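PDB 4FZ4: uncharacterized protein conserved in bacteria from Streptococcus suis, which is a surface antigen fragment that probably binds host glycosaminoglycans and so helps the pathogen attach to host cells. Local coordinates for residues Y35-L46 / F76-R87. Numbering follows the deposited sequence.
Sequences YSYQKALWEEFL and FKYQIKVENYIR. With NO3 (nitrate ion), chain D.
Trp42 and Glu83 have the nearest CA atoms across the two segments, 6.5 Å apart, where helix segments 36-46 and 76-87 run roughly antiparallel at 150° with axes 10.3 Å apart. Trp42 is the central knob, set among Phe76, Ile80, Glu83 and Arg87. Its CG lies anti to the backbone N (chi1 170°), which carries the indole across to the other helix. Glu83 lies over one indole face: Glu83 CG stands 3.6 Å from the centroid of the Trp42 five-membered ring as a CH-pi contact, and the carboxylate stacks nearly parallel to the ring. That carboxylate is itself anchored from one turn along, because Arg87 forms a salt bridge with Glu83, gripping Glu83 OE2 side-on with NE (2.7 Å) and NH2; Glu83 OE1 accepts from Tyr29 OH. At the far end of the indole, Trp42 CH2 reaches Phe76 CE1 at 3.6 Å, the two rings meeting rim to rim, and also touches Ile80 CG1. The pairing belongs to an all-helical bundle, in which helix 3-23 adds Leu23 against Trp42, Leu20 against Ile80 and Leu16 against Phe76. Phe45, about one turn after Trp42, has the Gln79 amide stacked over one face of its ring, planes 23° apart, with Gln79 CD 3.4 Å from Phe45 CD1. The Gln79 chain runs extended beyond CG, and its NE2 donates a hydrogen bond of 2.7 Å to O1 of a nitrate ion, probably from the crystallisation liquor, beside Phe76. Toward the start of helix 36-55, the methyl CD1 of Ile86 packs 3.6 Å from Gln38 CG, while Ile86 CG2 approaches Tyr35 CD1, on a ring that also meets Tyr29.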
ATOM      1  N   TYR A  35      -0.032   2.090  14.926  1.00 44.70           N
ATOM      2  CA  TYR A  35      -0.606   1.762  13.624  1.00 30.57           C
ATOM      3  C   TYR A  35      -2.127   1.807  13.584  1.00 44.91           C
ATOM      4  O   TYR A  35      -2.742   1.440  12.578  1.00 38.52           O
ATOM      5  CB  TYR A  35      -0.131   0.370  13.230  1.00 31.53           C
ATOM      6  CG  TYR A  35       1.331   0.152  13.526  1.00 38.10           C
ATOM      7  CD1 TYR A  35       2.305   0.911  12.884  1.00 32.66           C
ATOM      8  CD2 TYR A  35       1.743  -0.797  14.461  1.00 45.81           C
ATOM      9  CE1 TYR A  35       3.655   0.734  13.156  1.00 33.37           C
ATOM     10  CE2 TYR A  35       3.102  -0.984  14.746  1.00 48.66           C
ATOM     11  CZ  TYR A  35       4.049  -0.211  14.085  1.00 42.42           C
ATOM     12  OH  TYR A  35       5.390  -0.369  14.342  1.00 42.56           O
ATOM     13  N   SER A  36      -2.728   2.256  14.680  1.00 39.98           N
ATOM     14  CA  SER A  36      -4.177   2.340  14.794  1.00 37.28           C
ATOM     15  C   SER A  36      -4.799   3.128  13.652  1.00 38.45           C
ATOM     16  O   SER A  36      -5.875   2.775  13.162  1.00 39.58           O
ATOM     17  CB  SER A  36      -4.550   2.979  16.133  1.00 49.69           C
ATOM     18  OG  SER A  36      -3.836   4.192  16.330  1.00 62.35           O
ATOM     19  N   TYR A  37      -4.125   4.194  13.228  1.00 30.62           N
ATOM     20  CA  TYR A  37      -4.639   5.005  12.136  1.00 37.58           C
ATOM     21  C   TYR A  37      -4.530   4.283  10.780  1.00 33.42           C
ATOM     22  O   TYR A  37      -5.496   4.232  10.020  1.00 32.92           O
ATOM     23  CB  TYR A  37      -3.909   6.349  12.093  1.00 39.55           C
ATOM     24  CG  TYR A  37      -4.443   7.276  11.022  1.00 37.82           C
ATOM     25  CD1 TYR A  37      -3.983   7.193   9.714  1.00 40.23           C
ATOM     26  CD2 TYR A  37      -5.427   8.210  11.314  1.00 43.03           C
ATOM     27  CE1 TYR A  37      -4.485   8.021   8.717  1.00 43.88           C
ATOM     28  CE2 TYR A  37      -5.942   9.042  10.324  1.00 39.76           C
ATOM     29  CZ  TYR A  37      -5.460   8.943   9.029  1.00 42.01           C
ATOM     30  OH  TYR A  37      -5.926   9.789   8.056  1.00 52.17           O
ATOM     31  N   GLN A  38      -3.357   3.732  10.476  1.00 28.18           N
ATOM     32  CA  GLN A  38      -3.165   3.002   9.220  1.00 36.72           C
ATOM     33  C   GLN A  38      -4.091   1.788   9.171  1.00 40.79           C
ATOM     34  O   GLN A  38      -4.640   1.456   8.124  1.00 44.26           O
ATOM     35  CB  GLN A  38      -1.707   2.537   9.087  1.00 34.80           C
ATOM     36  CG  GLN A  38      -1.474   1.492   7.983  1.00 35.88           C
ATOM     37  CD  GLN A  38      -1.730   2.022   6.579  1.00 29.61           C
ATOM     38  OE1 GLN A  38      -1.739   1.262   5.603  1.00 36.82           O
ATOM     39  NE2 GLN A  38      -1.937   3.326   6.469  1.00 28.43           N
ATOM     40  N   LYS A  39      -4.264   1.133  10.318  1.00 41.75           N
ATOM     41  CA  LYS A  39      -5.123  -0.043  10.417  1.00 41.08           C
ATOM     42  C   LYS A  39      -6.542   0.267   9.936  1.00 45.76           C
ATOM     43  O   LYS A  39      -7.065  -0.407   9.047  1.00 43.32           O
ATOM     44  CB  LYS A  39      -5.161  -0.533  11.868  1.00 40.73           C
ATOM     45  CG  LYS A  39      -5.997  -1.779  12.083  1.00 44.48           C
ATOM     46  CD  LYS A  39      -6.102  -2.122  13.557  1.00 64.28           C
ATOM     47  CE  LYS A  39      -7.056  -3.284  13.773  1.00 79.13           C
ATOM     48  NZ  LYS A  39      -8.415  -3.001  13.219  1.00 85.97           N
ATOM     49  N   ALA A  40      -7.157   1.293  10.519  1.00 35.87           N
ATOM     50  CA  ALA A  40      -8.513   1.679  10.142  1.00 39.14           C
ATOM     51  C   ALA A  40      -8.537   2.262   8.742  1.00 43.02           C
ATOM     52  O   ALA A  40      -9.534   2.145   8.025  1.00 51.42           O
ATOM     53  CB  ALA A  40      -9.072   2.691  11.136  1.00 51.40           C
ATOM     54  N   LEU A  41      -7.440   2.900   8.346  1.00 35.38           N
ATOM     55  CA  LEU A  41      -7.365   3.486   7.011  1.00 34.60           C
ATOM     56  C   LEU A  41      -7.332   2.352   5.985  1.00 33.47           C
ATOM     57  O   LEU A  41      -8.111   2.332   5.032  1.00 38.14           O
ATOM     58  CB  LEU A  41      -6.113   4.356   6.886  1.00 34.31           C
ATOM     59  CG  LEU A  41      -6.098   5.297   5.686  1.00 33.94           C
ATOM     60  CD1 LEU A  41      -7.339   6.181   5.738  1.00 32.43           C
ATOM     61  CD2 LEU A  41      -4.821   6.136   5.701  1.00 29.25           C
ATOM     62  N   TRP A  42      -6.435   1.397   6.198  1.00 30.06           N
ATOM     63  CA  TRP A  42      -6.331   0.257   5.300  1.00 39.39           C
ATOM     64  C   TRP A  42      -7.666  -0.495   5.232  1.00 36.08           C
ATOM     65  O   TRP A  42      -8.098  -0.924   4.161  1.00 40.33           O
ATOM     66  CB  TRP A  42      -5.227  -0.695   5.776  1.00 44.91           C
ATOM     67  CG  TRP A  42      -5.246  -1.995   5.038  1.00 38.59           C
ATOM     68  CD1 TRP A  42      -5.363  -3.243   5.580  1.00 27.33           C
ATOM     69  CD2 TRP A  42      -5.208  -2.173   3.617  1.00 30.96           C
ATOM     70  NE1 TRP A  42      -5.405  -4.187   4.583  1.00 30.72           N
ATOM     71  CE2 TRP A  42      -5.313  -3.558   3.368  1.00 24.14           C
ATOM     72  CE3 TRP A  42      -5.097  -1.295   2.531  1.00 27.98           C
ATOM     73  CZ2 TRP A  42      -5.311  -4.094   2.074  1.00 21.47           C
ATOM     74  CZ3 TRP A  42      -5.093  -1.825   1.241  1.00 17.66           C
ATOM     75  CH2 TRP A  42      -5.202  -3.216   1.025  1.00 22.97           C
ATOM     76  N   GLU A  43      -8.310  -0.649   6.386  1.00 36.70           N
ATOM     77  CA  GLU A  43      -9.595  -1.343   6.483  1.00 38.34           C
ATOM     78  C   GLU A  43     -10.590  -0.743   5.503  1.00 43.43           C
ATOM     79  O   GLU A  43     -11.359  -1.459   4.864  1.00 58.49           O
ATOM     80  CB  GLU A  43     -10.157  -1.210   7.900  1.00 35.89           C
ATOM     81  CG  GLU A  43     -10.611  -2.499   8.530  1.00 44.01           C
ATOM     82  CD  GLU A  43      -9.642  -2.998   9.579  1.00 55.58           C
ATOM     83  OE1 GLU A  43      -8.503  -3.353   9.212  1.00 65.66           O
ATOM     84  OE2 GLU A  43     -10.018  -3.023  10.775  1.00 55.88           O
ATOM     85  N   GLU A  44     -10.566   0.583   5.403  1.00 35.41           N
ATOM     86  CA  GLU A  44     -11.462   1.316   4.519  1.00 40.63           C
ATOM     87  C   GLU A  44     -11.089   1.143   3.062  1.00 32.08           C
ATOM     88  O   GLU A  44     -11.959   0.915   2.216  1.00 39.58           O
ATOM     89  CB  GLU A  44     -11.454   2.803   4.876  1.00 48.63           C
ATOM     90  CG  GLU A  44     -11.905   3.075   6.290  1.00 58.23           C
ATOM     91  CD  GLU A  44     -13.304   2.550   6.557  1.00 63.90           C
ATOM     92  OE1 GLU A  44     -14.269   3.140   6.027  1.00 62.73           O
ATOM     93  OE2 GLU A  44     -13.435   1.544   7.289  1.00 68.51           O
ATOM     94  N   PHE A  45      -9.801   1.275   2.759  1.00 23.57           N
ATOM     95  CA  PHE A  45      -9.353   1.112   1.381  1.00 27.55           C
ATOM     96  C   PHE A  45      -9.671  -0.324   0.938  1.00 31.25           C
ATOM     97  O   PHE A  45     -10.027  -0.564  -0.223  1.00 33.73           O
ATOM     98  CB  PHE A  45      -7.840   1.373   1.253  1.00 29.41           C
ATOM     99  CG  PHE A  45      -7.425   2.807   1.534  1.00 22.43           C
ATOM    100  CD1 PHE A  45      -8.165   3.879   1.047  1.00 20.71           C
ATOM    101  CD2 PHE A  45      -6.267   3.078   2.248  1.00 22.15           C
ATOM    102  CE1 PHE A  45      -7.753   5.206   1.271  1.00 22.83           C
ATOM    103  CE2 PHE A  45      -5.847   4.402   2.473  1.00 20.76           C
ATOM    104  CZ  PHE A  45      -6.595   5.459   1.984  1.00 20.53           C
ATOM    105  N   LEU A  46      -9.556  -1.274   1.868  1.00 29.12           N
ATOM    106  CA  LEU A  46      -9.839  -2.685   1.557  1.00 35.98           C
ATOM    107  C   LEU A  46     -11.305  -2.855   1.195  1.00 44.10           C
ATOM    108  O   LEU A  46     -11.646  -3.388   0.132  1.00 45.27           O
ATOM    109  CB  LEU A  46      -9.506  -3.578   2.746  1.00 31.85           C
ATOM    110  CG  LEU A  46      -9.810  -5.074   2.620  1.00 38.84           C
ATOM    111  CD1 LEU A  46      -9.285  -5.643   1.316  1.00 20.18           C
ATOM    112  CD2 LEU A  46      -9.167  -5.784   3.784  1.00 20.99           C
ATOM    113  N   PHE A  76      -5.995   1.923  -5.487  1.00 33.88           N
ATOM    114  CA  PHE A  76      -5.986   0.782  -4.578  1.00 28.13           C
ATOM    115  C   PHE A  76      -4.620   0.100  -4.568  1.00 28.11           C
ATOM    116  O   PHE A  76      -4.077  -0.237  -3.508  1.00 31.85           O
ATOM    117  CB  PHE A  76      -7.079  -0.211  -4.986  1.00 31.04           C
ATOM    118  CG  PHE A  76      -7.317  -1.298  -3.979  1.00 28.50           C
ATOM    119  CD1 PHE A  76      -7.155  -1.051  -2.618  1.00 25.27           C
ATOM    120  CD2 PHE A  76      -7.694  -2.574  -4.387  1.00 23.83           C
ATOM    121  CE1 PHE A  76      -7.355  -2.061  -1.679  1.00 24.27           C
ATOM    122  CE2 PHE A  76      -7.898  -3.593  -3.462  1.00 31.34           C
ATOM    123  CZ  PHE A  76      -7.726  -3.336  -2.105  1.00 22.24           C
ATOM    124  N   LYS A  77      -4.066  -0.092  -5.756  1.00 32.82           N
ATOM    125  CA  LYS A  77      -2.769  -0.721  -5.897  1.00 22.85           C
ATOM    126  C   LYS A  77      -1.728  -0.000  -5.028  1.00 22.37           C
ATOM    127  O   LYS A  77      -0.959  -0.635  -4.306  1.00 29.41           O
ATOM    128  CB  LYS A  77      -2.369  -0.693  -7.369  1.00 29.53           C
ATOM    129  CG  LYS A  77      -0.922  -1.016  -7.648  1.00 46.36           C
ATOM    130  CD  LYS A  77      -0.601  -0.775  -9.114  1.00 57.60           C
ATOM    131  CE  LYS A  77       0.887  -0.932  -9.363  1.00 69.26           C
ATOM    132  NZ  LYS A  77       1.260  -0.589 -10.760  1.00 73.56           N
ATOM    133  N   TYR A  78      -1.720   1.329  -5.083  1.00 29.02           N
ATOM    134  CA  TYR A  78      -0.783   2.109  -4.285  1.00 26.55           C
ATOM    135  C   TYR A  78      -1.114   2.060  -2.798  1.00 29.83           C
ATOM    136  O   TYR A  78      -0.221   2.170  -1.956  1.00 27.50           O
ATOM    137  CB  TYR A  78      -0.736   3.550  -4.803  1.00 27.44           C
ATOM    138  CG  TYR A  78      -0.100   3.611  -6.174  1.00 27.51           C
ATOM    139  CD1 TYR A  78       1.267   3.409  -6.332  1.00 31.39           C
ATOM    140  CD2 TYR A  78      -0.881   3.755  -7.327  1.00 32.01           C
ATOM    141  CE1 TYR A  78       1.848   3.338  -7.600  1.00 27.07           C
ATOM    142  CE2 TYR A  78      -0.312   3.684  -8.607  1.00 31.59           C
ATOM    143  CZ  TYR A  78       1.056   3.476  -8.731  1.00 35.91           C
ATOM    144  OH  TYR A  78       1.638   3.417  -9.979  1.00 47.03           O
ATOM    145  N   GLN A  79      -2.392   1.873  -2.476  1.00 23.53           N
ATOM    146  CA  GLN A  79      -2.809   1.775  -1.079  1.00 22.45           C
ATOM    147  C   GLN A  79      -2.341   0.428  -0.553  1.00 23.36           C
ATOM    148  O   GLN A  79      -1.993   0.290   0.624  1.00 34.45           O
ATOM    149  CB  GLN A  79      -4.330   1.892  -0.962  1.00 20.15           C
ATOM    150  CG  GLN A  79      -4.844   3.241  -1.408  1.00 24.66           C
ATOM    151  CD  GLN A  79      -6.322   3.260  -1.715  1.00 27.48           C
ATOM    152  OE1 GLN A  79      -6.869   4.308  -2.072  1.00 27.83           O
ATOM    153  NE2 GLN A  79      -6.985   2.108  -1.590  1.00 22.99           N
ATOM    154  N   ILE A  80      -2.332  -0.570  -1.429  1.00 28.25           N
ATOM    155  CA  ILE A  80      -1.869  -1.902  -1.043  1.00 23.85           C
ATOM    156  C   ILE A  80      -0.377  -1.837  -0.714  1.00 26.86           C
ATOM    157  O   ILE A  80       0.082  -2.427   0.269  1.00 34.70           O
ATOM    158  CB  ILE A  80      -2.075  -2.918  -2.180  1.00 29.26           C
ATOM    159  CG1 ILE A  80      -3.573  -3.221  -2.328  1.00 26.58           C
ATOM    160  CG2 ILE A  80      -1.270  -4.196  -1.894  1.00 14.97           C
ATOM    161  CD1 ILE A  80      -3.917  -4.005  -3.584  1.00 21.95           C
ATOM    162  N   LYS A  81       0.378  -1.111  -1.537  1.00 32.59           N
ATOM    163  CA  LYS A  81       1.813  -0.973  -1.307  1.00 30.07           C
ATOM    164  C   LYS A  81       2.094  -0.360   0.062  1.00 29.81           C
ATOM    165  O   LYS A  81       2.940  -0.852   0.818  1.00 30.47           O
ATOM    166  CB  LYS A  81       2.452  -0.111  -2.398  1.00 33.26           C
ATOM    167  CG  LYS A  81       3.226  -0.915  -3.426  1.00 47.15           C
ATOM    168  CD  LYS A  81       4.284  -1.771  -2.730  1.00 56.15           C
ATOM    169  CE  LYS A  81       4.991  -2.711  -3.693  1.00 59.25           C
ATOM    170  NZ  LYS A  81       5.912  -3.634  -2.960  1.00 61.36           N
ATOM    171  N   VAL A  82       1.378   0.713   0.385  1.00 26.78           N
ATOM    172  CA  VAL A  82       1.565   1.378   1.667  1.00 19.35           C
ATOM    173  C   VAL A  82       1.317   0.419   2.832  1.00 23.33           C
ATOM    174  O   VAL A  82       2.143   0.313   3.739  1.00 34.38           O
ATOM    175  CB  VAL A  82       0.654   2.637   1.776  1.00 29.24           C
ATOM    176  CG1 VAL A  82       0.729   3.240   3.177  1.00 28.52           C
ATOM    177  CG2 VAL A  82       1.110   3.675   0.758  1.00 15.66           C
ATOM    178  N   GLU A  83       0.186  -0.276   2.807  1.00 30.17           N
ATOM    179  CA  GLU A  83      -0.139  -1.236   3.857  1.00 22.13           C
ATOM    180  C   GLU A  83       0.995  -2.253   3.933  1.00 26.96           C
ATOM    181  O   GLU A  83       1.370  -2.717   5.009  1.00 33.83           O
ATOM    182  CB  GLU A  83      -1.454  -1.939   3.511  1.00 22.16           C
ATOM    183  CG  GLU A  83      -1.727  -3.199   4.300  1.00 27.90           C
ATOM    184  CD  GLU A  83      -1.960  -2.950   5.785  1.00 34.27           C
ATOM    185  OE1 GLU A  83      -1.804  -1.793   6.241  1.00 36.90           O
ATOM    186  OE2 GLU A  83      -2.299  -3.921   6.499  1.00 43.06           O
ATOM    187  N   ASN A  84       1.547  -2.591   2.774  1.00 24.72           N
ATOM    188  CA  ASN A  84       2.631  -3.562   2.691  1.00 16.41           C
ATOM    189  C   ASN A  84       3.906  -2.998   3.334  1.00 27.06           C
ATOM    190  O   ASN A  84       4.509  -3.632   4.196  1.00 25.36           O
ATOM    191  CB  ASN A  84       2.882  -3.907   1.216  1.00 20.18           C
ATOM    192  CG  ASN A  84       3.751  -5.130   1.043  1.00 27.66           C
ATOM    193  OD1 ASN A  84       4.747  -5.298   1.742  1.00 32.46           O
ATOM    194  ND2 ASN A  84       3.381  -5.995   0.103  1.00 27.21           N
ATOM    195  N   TYR A  85       4.330  -1.816   2.883  1.00 18.59           N
ATOM    196  CA  TYR A  85       5.502  -1.164   3.453  1.00 24.76           C
ATOM    197  C   TYR A  85       5.383  -1.060   4.966  1.00 26.68           C
ATOM    198  O   TYR A  85       6.319  -1.387   5.695  1.00 32.67           O
ATOM    199  CB  TYR A  85       5.661   0.249   2.890  1.00 28.81           C
ATOM    200  CG  TYR A  85       6.070   0.300   1.440  1.00 30.67           C
ATOM    201  CD1 TYR A  85       6.559  -0.843   0.795  1.00 29.52           C
ATOM    202  CD2 TYR A  85       6.035   1.503   0.725  1.00 20.67           C
ATOM    203  CE1 TYR A  85       7.006  -0.795  -0.508  1.00 23.90           C
ATOM    204  CE2 TYR A  85       6.490   1.561  -0.593  1.00 30.37           C
ATOM    205  CZ  TYR A  85       6.977   0.403  -1.198  1.00 32.31           C
ATOM    206  OH  TYR A  85       7.487   0.448  -2.479  1.00 37.43           O
ATOM    207  N   ILE A  86       4.230  -0.608   5.444  1.00 25.99           N
ATOM    208  CA  ILE A  86       4.056  -0.457   6.877  1.00 23.95           C
ATOM    209  C   ILE A  86       4.091  -1.793   7.629  1.00 33.27           C
ATOM    210  O   ILE A  86       4.665  -1.872   8.722  1.00 34.57           O
ATOM    211  CB  ILE A  86       2.770   0.340   7.199  1.00 24.88           C
ATOM    212  CG1 ILE A  86       2.922   1.764   6.649  1.00 19.25           C
ATOM    213  CG2 ILE A  86       2.568   0.439   8.719  1.00 22.08           C
ATOM    214  CD1 ILE A  86       1.712   2.648   6.882  1.00 27.95           C
ATOM    215  N   ARG A  87       3.501  -2.840   7.053  1.00 28.35           N
ATOM    216  CA  ARG A  87       3.550  -4.141   7.701  1.00 23.01           C
ATOM    217  C   ARG A  87       4.998  -4.574   7.833  1.00 27.01           C
ATOM    218  O   ARG A  87       5.372  -5.179   8.833  1.00 37.39           O
ATOM    219  CB  ARG A  87       2.782  -5.204   6.908  1.00 27.68           C
ATOM    220  CG  ARG A  87       1.283  -5.212   7.191  1.00 32.48           C
ATOM    221  CD  ARG A  87       0.588  -6.407   6.559  1.00 29.58           C
ATOM    222  NE  ARG A  87      -0.820  -6.114   6.317  1.00 35.65           N
ATOM    223  CZ  ARG A  87      -1.704  -6.987   5.847  1.00 38.01           C
ATOM    224  NH1 ARG A  87      -1.332  -8.230   5.566  1.00 34.96           N
ATOM    225  NH2 ARG A  87      -2.958  -6.609   5.636  1.00 37.74           N
TER
HETATM  226  N   NO3 D 303      -9.823   1.968  -3.115  1.00 66.93           N
HETATM  227  O1  NO3 D 303      -9.544   1.413  -1.837  1.00 60.79           O
HETATM  228  O2  NO3 D 303     -10.309   1.141  -4.164  1.00 45.24           O
HETATM  229  O3  NO3 D 303      -9.630   3.361  -3.339  1.00 80.00           O